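Local coordinates for protein alpha-1,2-mannosidase (Bacteroides thetaiotaomicron, PDB 2WW2) that probably hydrolyses alpha-mannosidic linkages with inversion at the anomeric carbon, as a calcium-dependent glycoside hydrolase of family 92, at residues A[269-274]-A[293-298]; A[281-286]-A[610-615]; A[339-344]-A[638-643]. All coordinates share one frame; numbering follows the deposited sequence. Where two conformers were deposited one is given.

In the fold
All three contacts lie in the catalytic region of this family 92 enzyme. Contacts 1 and 2 share helix 281-294: contact 2 uses its first residues, contact 1 its last residues and the chain just beyond. Their centres are 18 Å apart and their nearest atoms about 8 Å apart. Contacts 1 and 3 touch, with centres 12 Å apart. There Phe342 CZ packs against the backbone at Thr294 O, 3.3 Å away, and Leu341 CD2 meets Thr294 CG2 at 3.8 Å. Contacts 2 and 3 are 17 Å apart between centres, and use the successive helices 600-613 and 632-640. In contact 2, the Tyr615 side chain lies about 9 Å from a bound sodium ion.

Contact 1: A[269-274]-A[293-298]; sequences NYLGRV and RTLLFP
Two helix ends of the family 92 catalytic region meet here. Tyr270 and Leu271 lie at the C-terminal end of helix 256-271. Leu295 is the first residue past helix 281-294. A type I beta turn from Leu271 to Val274 leads from the first helix into strand 274-277. Leu295 carries its side of the contact with one branch. CD1 continues the side chain away from CA, with chi2 -169°, and so becomes its leading atom. It comes up to Tyr270 CB at 3.8 Å. The same methyl lies 4.3 Å from Leu271 CD2, a looser apolar contact. The Tyr270 ring does not follow CB toward Leu295. Its end leads off to Trp36, which it meets edge-to-face, and its side chain also rests on Pro35. Phe342 and Tyr346 pack against Leu295 as well, which ties the contact to helix 338-345 and the loop after it. No hydrogen bond links the two segments. The turn itself is held by Val274 N, which donates to Leu271 O at 3.2 Å. Arg273 runs back beside the Tyr270 ring and forms a salt bridge with Glu348. Tyr270 CD1 lies 4.0 Å above one face of the Arg273 guanidinium, offset toward its rim.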
loop_
_atom_site.group_PDB
_atom_site.type_symbol
_atom_site.label_atom_id
_atom_site.label_comp_id
_atom_site.label_asym_id
_atom_site.label_seq_id
_atom_site.Cartn_x
_atom_site.Cartn_y
_atom_site.Cartn_z
ATOM N N ASN A 269 11.733 -14.903 -42.369
ATOM C CA ASN A 269 11.354 -16.314 -42.498
ATOM C C ASN A 269 10.814 -16.895 -41.184
ATOM O O ASN A 269 9.751 -17.521 -41.156
ATOM C CB ASN A 269 12.545 -17.156 -42.989
ATOM C CG ASN A 269 12.859 -16.934 -44.487
ATOM O OD1 ASN A 269 12.087 -16.294 -45.217
ATOM N ND2 ASN A 269 13.980 -17.489 -44.945
ATOM N N TYR A 270 11.565 -16.721 -40.104
ATOM C CA TYR A 270 11.172 -17.297 -38.815
ATOM C C TYR A 270 10.006 -16.542 -38.166
ATOM O O TYR A 270 9.062 -17.170 -37.670
ATOM C CB TYR A 270 12.376 -17.418 -37.863
ATOM C CG TYR A 270 13.305 -18.562 -38.259
ATOM C CD1 TYR A 270 12.989 -19.876 -37.937
ATOM C CD2 TYR A 270 14.472 -18.325 -38.979
ATOM C CE1 TYR A 270 13.821 -20.931 -38.318
ATOM C CE2 TYR A 270 15.299 -19.367 -39.372
ATOM C CZ TYR A 270 14.968 -20.657 -39.034
ATOM O OH TYR A 270 15.800 -21.670 -39.409
ATOM N N LEU A 271 10.038 -15.207 -38.191
ATOM C CA LEU A 271 8.901 -14.444 -37.647
ATOM C C LEU A 271 7.643 -14.764 -38.442
ATOM O O LEU A 271 6.543 -14.818 -37.885
ATOM C CB LEU A 271 9.145 -12.921 -37.656
ATOM C CG LEU A 271 10.342 -12.445 -36.806
ATOM C CD1 LEU A 271 10.667 -10.980 -37.098
ATOM C CD2 LEU A 271 10.091 -12.683 -35.308
ATOM N N GLY A 272 7.804 -14.951 -39.748
ATOM C CA GLY A 272 6.654 -15.121 -40.643
ATOM C C GLY A 272 5.930 -16.444 -40.495
ATOM O O GLY A 272 4.885 -16.657 -41.121
ATOM N N ARG A 273 6.459 -17.336 -39.659
ATOM C CA ARG A 273 5.727 -18.568 -39.378
ATOM C C ARG A 273 4.422 -18.320 -38.631
ATOM O O ARG A 273 3.547 -19.185 -38.623
ATOM C CB ARG A 273 6.582 -19.592 -38.636
ATOM C CG ARG A 273 7.765 -20.077 -39.454
ATOM C CD ARG A 273 8.304 -21.363 -38.870
ATOM N NE ARG A 273 9.498 -21.810 -39.576
ATOM C CZ ARG A 273 10.273 -22.795 -39.151
ATOM N NH1 ARG A 273 9.969 -23.408 -38.020
ATOM N NH2 ARG A 273 11.354 -23.155 -39.847
ATOM N N VAL A 274 4.292 -17.156 -37.996
ATOM C CA VAL A 274 2.983 -16.715 -37.546
ATOM C C VAL A 274 2.649 -15.345 -38.134
ATOM O O VAL A 274 3.374 -14.359 -37.937
ATOM C CB VAL A 274 2.757 -16.810 -35.991
ATOM C CG1 VAL A 274 3.874 -16.138 -35.229
ATOM C CG2 VAL A 274 1.371 -16.212 -35.607
ATOM N N ARG A 293 12.207 -11.664 -29.383
ATOM C CA ARG A 293 12.852 -11.923 -28.102
ATOM C C ARG A 293 12.779 -13.415 -27.810
ATOM O O ARG A 293 13.704 -14.009 -27.259
ATOM C CB ARG A 293 12.184 -11.091 -26.985
ATOM C CG ARG A 293 12.955 -11.035 -25.670
ATOM C CD ARG A 293 12.272 -10.145 -24.605
ATOM N NE ARG A 293 13.001 -10.169 -23.333
ATOM C CZ ARG A 293 13.486 -9.090 -22.717
ATOM N NH1 ARG A 293 14.132 -9.221 -21.565
ATOM N NH2 ARG A 293 13.313 -7.874 -23.238
ATOM N N THR A 294 11.678 -14.039 -28.213
ATOM C CA THR A 294 11.474 -15.445 -27.919
ATOM C C THR A 294 12.362 -16.375 -28.764
ATOM O O THR A 294 12.675 -17.496 -28.344
ATOM C CB THR A 294 9.992 -15.821 -28.133
ATOM O OG1 THR A 294 9.165 -15.010 -27.279
ATOM C CG2 THR A 294 9.772 -17.277 -27.846
ATOM N N LEU A 295 12.779 -15.928 -29.946
ATOM C CA LEU A 295 13.605 -16.769 -30.818
ATOM C C LEU A 295 15.132 -16.644 -30.604
ATOM O O LEU A 295 15.915 -17.174 -31.392
ATOM C CB LEU A 295 13.308 -16.465 -32.290
ATOM C CG LEU A 295 11.839 -16.573 -32.738
ATOM C CD1 LEU A 295 11.778 -16.506 -34.257
ATOM C CD2 LEU A 295 11.186 -17.869 -32.218
ATOM N N LEU A 296 15.540 -15.908 -29.583
ATOM C CA LEU A 296 16.966 -15.729 -29.295
ATOM C C LEU A 296 17.587 -16.884 -28.505
ATOM O O LEU A 296 18.690 -17.334 -28.835
ATOM C CB LEU A 296 17.197 -14.412 -28.554
ATOM C CG LEU A 296 16.910 -13.131 -29.355
ATOM C CD1 LEU A 296 17.016 -11.899 -28.437
ATOM C CD2 LEU A 296 17.819 -13.000 -30.588
ATOM N N PHE A 297 16.901 -17.351 -27.459
ATOM C CA PHE A 297 17.470 -18.358 -26.527
ATOM C C PHE A 297 16.581 -19.601 -26.502
ATOM O O PHE A 297 15.397 -19.514 -26.803
ATOM C CB PHE A 297 17.520 -17.810 -25.088
ATOM C CG PHE A 297 18.331 -16.547 -24.924
ATOM C CD1 PHE A 297 19.673 -16.620 -24.555
ATOM C CD2 PHE A 297 17.747 -15.303 -25.094
ATOM C CE1 PHE A 297 20.432 -15.467 -24.368
ATOM C CE2 PHE A 297 18.496 -14.124 -24.921
ATOM C CZ PHE A 297 19.840 -14.208 -24.561
ATOM N N PRO A 298 17.146 -20.771 -26.161
ATOM C CA PRO A 298 18.576 -20.951 -25.915
ATOM C C PRO A 298 19.352 -20.842 -27.220
ATOM O O PRO A 298 18.803 -21.086 -28.309
ATOM C CB PRO A 298 18.656 -22.383 -25.359
ATOM C CG PRO A 298 17.508 -23.107 -26.073
ATOM C CD PRO A 298 16.393 -22.041 -26.068
#

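Contact 2: A[281-286]-A[610-615]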
loop_
_atom_site.group_PDB
_atom_site.type_symbol
_atom_site.label_atom_id
_atom_site.label_comp_id
_atom_site.label_asym_id
_atom_site.label_seq_id
_atom_site.Cartn_x
_atom_site.Cartn_y
_atom_site.Cartn_z
ATOM N N ASP A 281 -0.533 -0.729 -35.755
ATOM C CA ASP A 281 0.933 -0.815 -35.833
ATOM C C ASP A 281 1.535 -1.084 -34.455
ATOM O O ASP A 281 2.499 -1.828 -34.311
ATOM C CB ASP A 281 1.523 0.480 -36.402
ATOM C CG ASP A 281 1.282 0.616 -37.882
ATOM O OD1 ASP A 281 0.939 -0.402 -38.526
ATOM O OD2 ASP A 281 1.432 1.742 -38.396
ATOM N N GLU A 282 0.966 -0.473 -33.429
ATOM C CA GLU A 282 1.515 -0.687 -32.077
ATOM C C GLU A 282 1.392 -2.164 -31.636
ATOM O O GLU A 282 2.337 -2.747 -31.062
ATOM C CB GLU A 282 0.840 0.268 -31.099
ATOM C CG GLU A 282 1.120 -0.010 -29.644
ATOM C CD GLU A 282 2.564 0.215 -29.236
ATOM O OE1 GLU A 282 3.372 0.749 -30.018
ATOM O OE2 GLU A 282 2.894 -0.167 -28.095
ATOM N N GLN A 283 0.241 -2.766 -31.914
ATOM C CA GLN A 283 0.042 -4.187 -31.628
ATOM C C GLN A 283 0.995 -5.088 -32.422
ATOM O O GLN A 283 1.541 -6.054 -31.896
ATOM C CB GLN A 283 -1.423 -4.573 -31.905
ATOM C CG GLN A 283 -2.420 -3.958 -30.882
ATOM C CD GLN A 283 -3.880 -4.227 -31.237
ATOM O OE1 GLN A 283 -4.264 -4.222 -32.413
ATOM N NE2 GLN A 283 -4.709 -4.450 -30.216
ATOM N N LEU A 284 1.159 -4.805 -33.713
ATOM C CA LEU A 284 2.072 -5.579 -34.545
ATOM C C LEU A 284 3.520 -5.435 -34.012
ATOM O O LEU A 284 4.279 -6.400 -33.953
ATOM C CB LEU A 284 1.981 -5.093 -36.011
ATOM C CG LEU A 284 0.627 -5.400 -36.692
ATOM C CD1 LEU A 284 0.405 -4.618 -37.987
ATOM C CD2 LEU A 284 0.550 -6.894 -36.985
ATOM N N ARG A 285 3.908 -4.220 -33.651
ATOM C CA ARG A 285 5.248 -4.034 -33.055
ATOM C C ARG A 285 5.413 -4.813 -31.758
ATOM O O ARG A 285 6.457 -5.432 -31.521
ATOM C CB ARG A 285 5.537 -2.546 -32.843
ATOM C CG ARG A 285 5.690 -1.819 -34.190
ATOM C CD ARG A 285 6.149 -0.405 -34.006
ATOM N NE ARG A 285 5.273 0.340 -33.127
ATOM C CZ ARG A 285 4.518 1.365 -33.516
ATOM N NH1 ARG A 285 4.537 1.762 -34.788
ATOM N NH2 ARG A 285 3.741 1.987 -32.624
ATOM N N THR A 286 4.390 -4.802 -30.925
ATOM C CA THR A 286 4.501 -5.500 -29.637
ATOM C C THR A 286 4.647 -6.986 -29.892
ATOM O O THR A 286 5.551 -7.631 -29.371
ATOM C CB THR A 286 3.280 -5.210 -28.746
ATOM O OG1 THR A 286 3.140 -3.789 -28.600
ATOM C CG2 THR A 286 3.477 -5.826 -27.344
ATOM N N VAL A 610 -5.182 -7.282 -19.831
ATOM C CA VAL A 610 -3.731 -7.339 -19.611
ATOM C C VAL A 610 -2.938 -7.003 -20.896
ATOM O O VAL A 610 -2.005 -6.214 -20.873
ATOM C CB VAL A 610 -3.292 -8.717 -19.039
ATOM C CG1 VAL A 610 -1.776 -8.899 -19.155
ATOM C CG2 VAL A 610 -3.740 -8.862 -17.560
ATOM N N MET A 611 -3.321 -7.588 -22.024
ATOM C CA MET A 611 -2.607 -7.319 -23.268
ATOM C C MET A 611 -2.655 -5.834 -23.618
ATOM O O MET A 611 -1.660 -5.274 -24.090
ATOM C CB MET A 611 -3.138 -8.182 -24.423
ATOM C CG MET A 611 -2.824 -9.670 -24.254
ATOM S SD MET A 611 -2.878 -10.651 -25.767
ATOM C CE MET A 611 -4.633 -10.936 -26.011
ATOM N N ASP A 612 -3.794 -5.199 -23.376
ATOM C CA ASP A 612 -3.949 -3.774 -23.682
ATOM C C ASP A 612 -3.206 -2.893 -22.678
ATOM O O ASP A 612 -2.638 -1.871 -23.047
ATOM C CB ASP A 612 -5.429 -3.373 -23.673
ATOM C CG ASP A 612 -6.195 -3.850 -24.916
ATOM O OD1 ASP A 612 -5.578 -4.291 -25.917
ATOM O OD2 ASP A 612 -7.445 -3.775 -24.887
ATOM N N LYS A 613 -3.227 -3.264 -21.402
ATOM C CA LYS A 613 -2.763 -2.334 -20.363
ATOM C C LYS A 613 -1.325 -2.508 -19.878
ATOM O O LYS A 613 -0.730 -1.551 -19.392
ATOM C CB LYS A 613 -3.737 -2.339 -19.186
ATOM C CG LYS A 613 -4.971 -1.525 -19.538
ATOM C CD LYS A 613 -6.200 -1.962 -18.816
ATOM C CE LYS A 613 -7.317 -0.935 -19.140
ATOM N NZ LYS A 613 -8.558 -1.283 -18.460
ATOM N N LEU A 614 -0.768 -3.706 -20.022
ATOM C CA LEU A 614 0.554 -3.993 -19.476
ATOM C C LEU A 614 1.663 -4.143 -20.518
ATOM O O LEU A 614 2.782 -4.577 -20.185
ATOM C CB LEU A 614 0.489 -5.263 -18.637
ATOM C CG LEU A 614 -0.407 -5.153 -17.400
ATOM C CD1 LEU A 614 -0.209 -6.389 -16.563
ATOM C CD2 LEU A 614 -0.087 -3.878 -16.583
ATOM N N TYR A 615 1.363 -3.778 -21.765
ATOM C CA TYR A 615 2.344 -3.906 -22.845
ATOM C C TYR A 615 2.338 -2.704 -23.771
ATOM O O TYR A 615 1.283 -2.108 -24.060
ATOM C CB TYR A 615 2.067 -5.150 -23.710
ATOM C CG TYR A 615 2.361 -6.454 -23.034
ATOM C CD1 TYR A 615 3.624 -7.017 -23.101
ATOM C CD2 TYR A 615 1.380 -7.109 -22.291
ATOM C CE1 TYR A 615 3.898 -8.211 -22.467
ATOM C CE2 TYR A 615 1.646 -8.287 -21.653
ATOM C CZ TYR A 615 2.898 -8.839 -21.734
ATOM O OH TYR A 615 3.154 -10.040 -21.092
HETATM O O HOH W 1 0.146 -0.933 -26.305
HETATM O O HOH W 2 -3.442 -4.139 -27.564
#
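The backbones draw closest at Thr286 and Tyr615, 7.3 Å between CA atoms, and stand 8.9 Å apart at the CA atoms of Gln283 and Asp612. Thr286 and Tyr615 make the direct contact, their side chains crossing at about a right angle. Thr286 CG2, anti to the backbone N, reaches Tyr615 CB at 4.0 Å. With chi1 at -55°, OG1 turns back and donates to Glu282 O at 2.8 Å. Thr286 N donates to the same oxygen from the opposite face of the carbonyl plane. With an alanine here, Tyr615 CB would probably lose its packing partner and Glu282 O its hydroxyl donor. Two waters bridge the rest. One accepts from Gln283 NE2 at 3.0 Å and donates to Asp612 OD1 at 2.7 Å. The other donates to Tyr615 O at 2.8 Å and only weakly to Glu282 OE2. Glu282 OE1 forms a salt bridge with Arg285 NH2 in the guanidinium plane, and Gln283 OE1 accepts from Thr280 N. The contact joins the start of helix 281-294 to the end of helix 600-613 and the loop after it. Helix 632-640 lies against both: Tyr635 touches Thr286, and Trp634 touches Tyr615, whose OH bonds to Thr631 and His582.

Contact 3: A[339-344]-A[638-643]; sequences HPLFTL and SAMGFY
Leu344 and Phe642 approach from opposite directions, a methyl against a ring edge. Leu344 CD2 lies near the plane of the Phe642 ring, 3.9 Å from CE1. The leucine is extended: CG is anti to the backbone N, chi1 179°, and CD2 continues the chain outward. The phenylalanine takes a less usual course. Its CG sits between the backbone N and the carbonyl carbon, chi1 51°, and this swings the ring over to the helix.

Leu341 and Met640 form the second pair, and their side chains cross obliquely. Met640 bends near its end, and its terminal CE meets Leu341 CD1 at 4.0 Å. The same CE is 4.0 Å from Phe642 CZ. The methionine methyl therefore packs against both Leu341 and the aromatic ring.

The contact belongs to the catalytic region of family 92, which in this clan is built on an (alpha/alpha)6 barrel. Helix 338-345 supplies the two leucines. Met640 ends helix 632-640, and Phe642 lies in the short strand 642-643, an outer strand of a three-stranded antiparallel sheet next to strand 651-654. Gly641 makes the change of direction between them with a positive phi. At its backbone angles a CB would press on the carbonyl O of Met640.

All four contacting residues are buried, and no hydrogen bond crosses between the segments. Val636 and Phe637 of helix 632-640 also pack on Leu341. Phe637 reaches Phe642 as well, so one aromatic side chain of that helix meets residues from both segments.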
loop_
_atom_site.group_PDB
_atom_site.type_symbol
_atom_site.label_atom_id
_atom_site.label_comp_id
_atom_site.label_asym_id
_atom_site.label_seq_id
_atom_site.Cartn_x
_atom_site.Cartn_y
_atom_site.Cartn_z
ATOM N N HIS A 339 9.548 -22.820 -24.709
ATOM C CA HIS A 339 9.744 -24.109 -25.378
ATOM C C HIS A 339 8.465 -24.674 -25.974
ATOM O O HIS A 339 8.502 -25.240 -27.056
ATOM C CB HIS A 339 10.494 -25.090 -24.472
ATOM C CG HIS A 339 11.937 -24.737 -24.345
ATOM N ND1 HIS A 339 12.862 -25.063 -25.316
ATOM C CD2 HIS A 339 12.598 -23.990 -23.425
ATOM C CE1 HIS A 339 14.045 -24.583 -24.971
ATOM N NE2 HIS A 339 13.913 -23.930 -23.828
ATOM N N PRO A 340 7.319 -24.509 -25.280
ATOM C CA PRO A 340 6.081 -24.920 -25.948
ATOM C C PRO A 340 5.850 -24.193 -27.265
ATOM O O PRO A 340 5.359 -24.802 -28.218
ATOM C CB PRO A 340 5.004 -24.565 -24.936
ATOM C CG PRO A 340 5.727 -24.826 -23.570
ATOM C CD PRO A 340 7.136 -24.299 -23.829
ATOM N N LEU A 341 6.184 -22.902 -27.339
ATOM C CA LEU A 341 6.072 -22.223 -28.628
ATOM C C LEU A 341 6.965 -22.920 -29.666
ATOM O O LEU A 341 6.551 -23.110 -30.816
ATOM C CB LEU A 341 6.426 -20.721 -28.522
ATOM C CG LEU A 341 6.112 -19.903 -29.787
ATOM C CD1 LEU A 341 4.608 -19.784 -30.008
ATOM C CD2 LEU A 341 6.755 -18.472 -29.783
ATOM N N PHE A 342 8.190 -23.289 -29.285
ATOM C CA PHE A 342 9.053 -24.014 -30.218
ATOM C C PHE A 342 8.401 -25.330 -30.666
ATOM O O PHE A 342 8.398 -25.650 -31.854
ATOM C CB PHE A 342 10.468 -24.307 -29.638
ATOM C CG PHE A 342 11.243 -23.076 -29.218
ATOM C CD1 PHE A 342 11.014 -21.830 -29.822
ATOM C CD2 PHE A 342 12.217 -23.167 -28.223
ATOM C CE1 PHE A 342 11.746 -20.692 -29.420
ATOM C CE2 PHE A 342 12.935 -22.035 -27.810
ATOM C CZ PHE A 342 12.696 -20.794 -28.412
ATOM N N THR A 343 7.839 -26.094 -29.737
ATOM C CA THR A 343 7.278 -27.394 -30.132
ATOM C C THR A 343 6.193 -27.222 -31.176
ATOM O O THR A 343 5.930 -28.144 -31.942
ATOM C CB THR A 343 6.667 -28.195 -28.932
ATOM O OG1 THR A 343 5.560 -27.467 -28.393
ATOM C CG2 THR A 343 7.719 -28.437 -27.833
ATOM N N LEU A 344 5.550 -26.053 -31.202
ATOM C CA LEU A 344 4.431 -25.825 -32.118
ATOM C C LEU A 344 4.913 -25.248 -33.450
ATOM O O LEU A 344 4.655 -25.808 -34.517
ATOM C CB LEU A 344 3.413 -24.859 -31.480
ATOM C CG LEU A 344 2.174 -24.488 -32.317
ATOM C CD1 LEU A 344 1.436 -25.750 -32.769
ATOM C CD2 LEU A 344 1.238 -23.544 -31.530
ATOM N N SER A 638 -0.789 -15.628 -26.114
ATOM C CA SER A 638 -2.052 -14.975 -25.744
ATOM C C SER A 638 -2.651 -14.165 -26.890
ATOM O O SER A 638 -3.873 -14.178 -27.090
ATOM C CB SER A 638 -1.893 -14.117 -24.478
ATOM O OG SER A 638 -1.602 -14.954 -23.369
ATOM N N ALA A 639 -1.812 -13.471 -27.650
ATOM C CA ALA A 639 -2.292 -12.768 -28.852
ATOM C C ALA A 639 -2.885 -13.703 -29.910
ATOM O O ALA A 639 -3.828 -13.344 -30.621
ATOM C CB ALA A 639 -1.159 -11.937 -29.484
ATOM N N MET A 640 -2.311 -14.892 -30.036
ATOM C CA MET A 640 -2.835 -15.886 -30.977
ATOM C C MET A 640 -4.175 -16.441 -30.492
ATOM O O MET A 640 -4.989 -16.921 -31.286
ATOM C CB MET A 640 -1.825 -17.040 -31.163
ATOM C CG MET A 640 -0.551 -16.650 -31.942
ATOM S SD MET A 640 0.445 -18.085 -32.439
ATOM C CE MET A 640 0.832 -18.880 -30.878
ATOM N N GLY A 641 -4.397 -16.433 -29.185
ATOM C CA GLY A 641 -5.690 -16.882 -28.685
ATOM C C GLY A 641 -5.693 -18.094 -27.770
ATOM O O GLY A 641 -6.775 -18.543 -27.352
ATOM N N PHE A 642 -4.514 -18.631 -27.457
ATOM C CA PHE A 642 -4.435 -19.893 -26.687
ATOM C C PHE A 642 -3.081 -20.027 -25.997
ATOM O O PHE A 642 -2.121 -19.378 -26.399
ATOM C CB PHE A 642 -4.719 -21.127 -27.573
ATOM C CG PHE A 642 -3.898 -21.178 -28.836
ATOM C CD1 PHE A 642 -2.624 -21.748 -28.838
ATOM C CD2 PHE A 642 -4.399 -20.652 -30.022
ATOM C CE1 PHE A 642 -1.862 -21.778 -29.991
ATOM C CE2 PHE A 642 -3.639 -20.676 -31.194
ATOM C CZ PHE A 642 -2.373 -21.238 -31.184
ATOM N N TYR A 643 -3.016 -20.842 -24.942
ATOM C CA TYR A 643 -1.831 -20.874 -24.089
ATOM C C TYR A 643 -1.624 -22.251 -23.480
ATOM O O TYR A 643 -2.593 -22.899 -23.083
ATOM C CB TYR A 643 -2.004 -19.850 -22.953
ATOM C CG TYR A 643 -0.798 -19.679 -22.075
ATOM C CD1 TYR A 643 0.227 -18.801 -22.426
ATOM C CD2 TYR A 643 -0.677 -20.382 -20.880
ATOM C CE1 TYR A 643 1.346 -18.619 -21.609
ATOM C CE2 TYR A 643 0.452 -20.209 -20.057
ATOM C CZ TYR A 643 1.450 -19.331 -20.432
ATOM O OH TYR A 643 2.566 -19.169 -19.626
#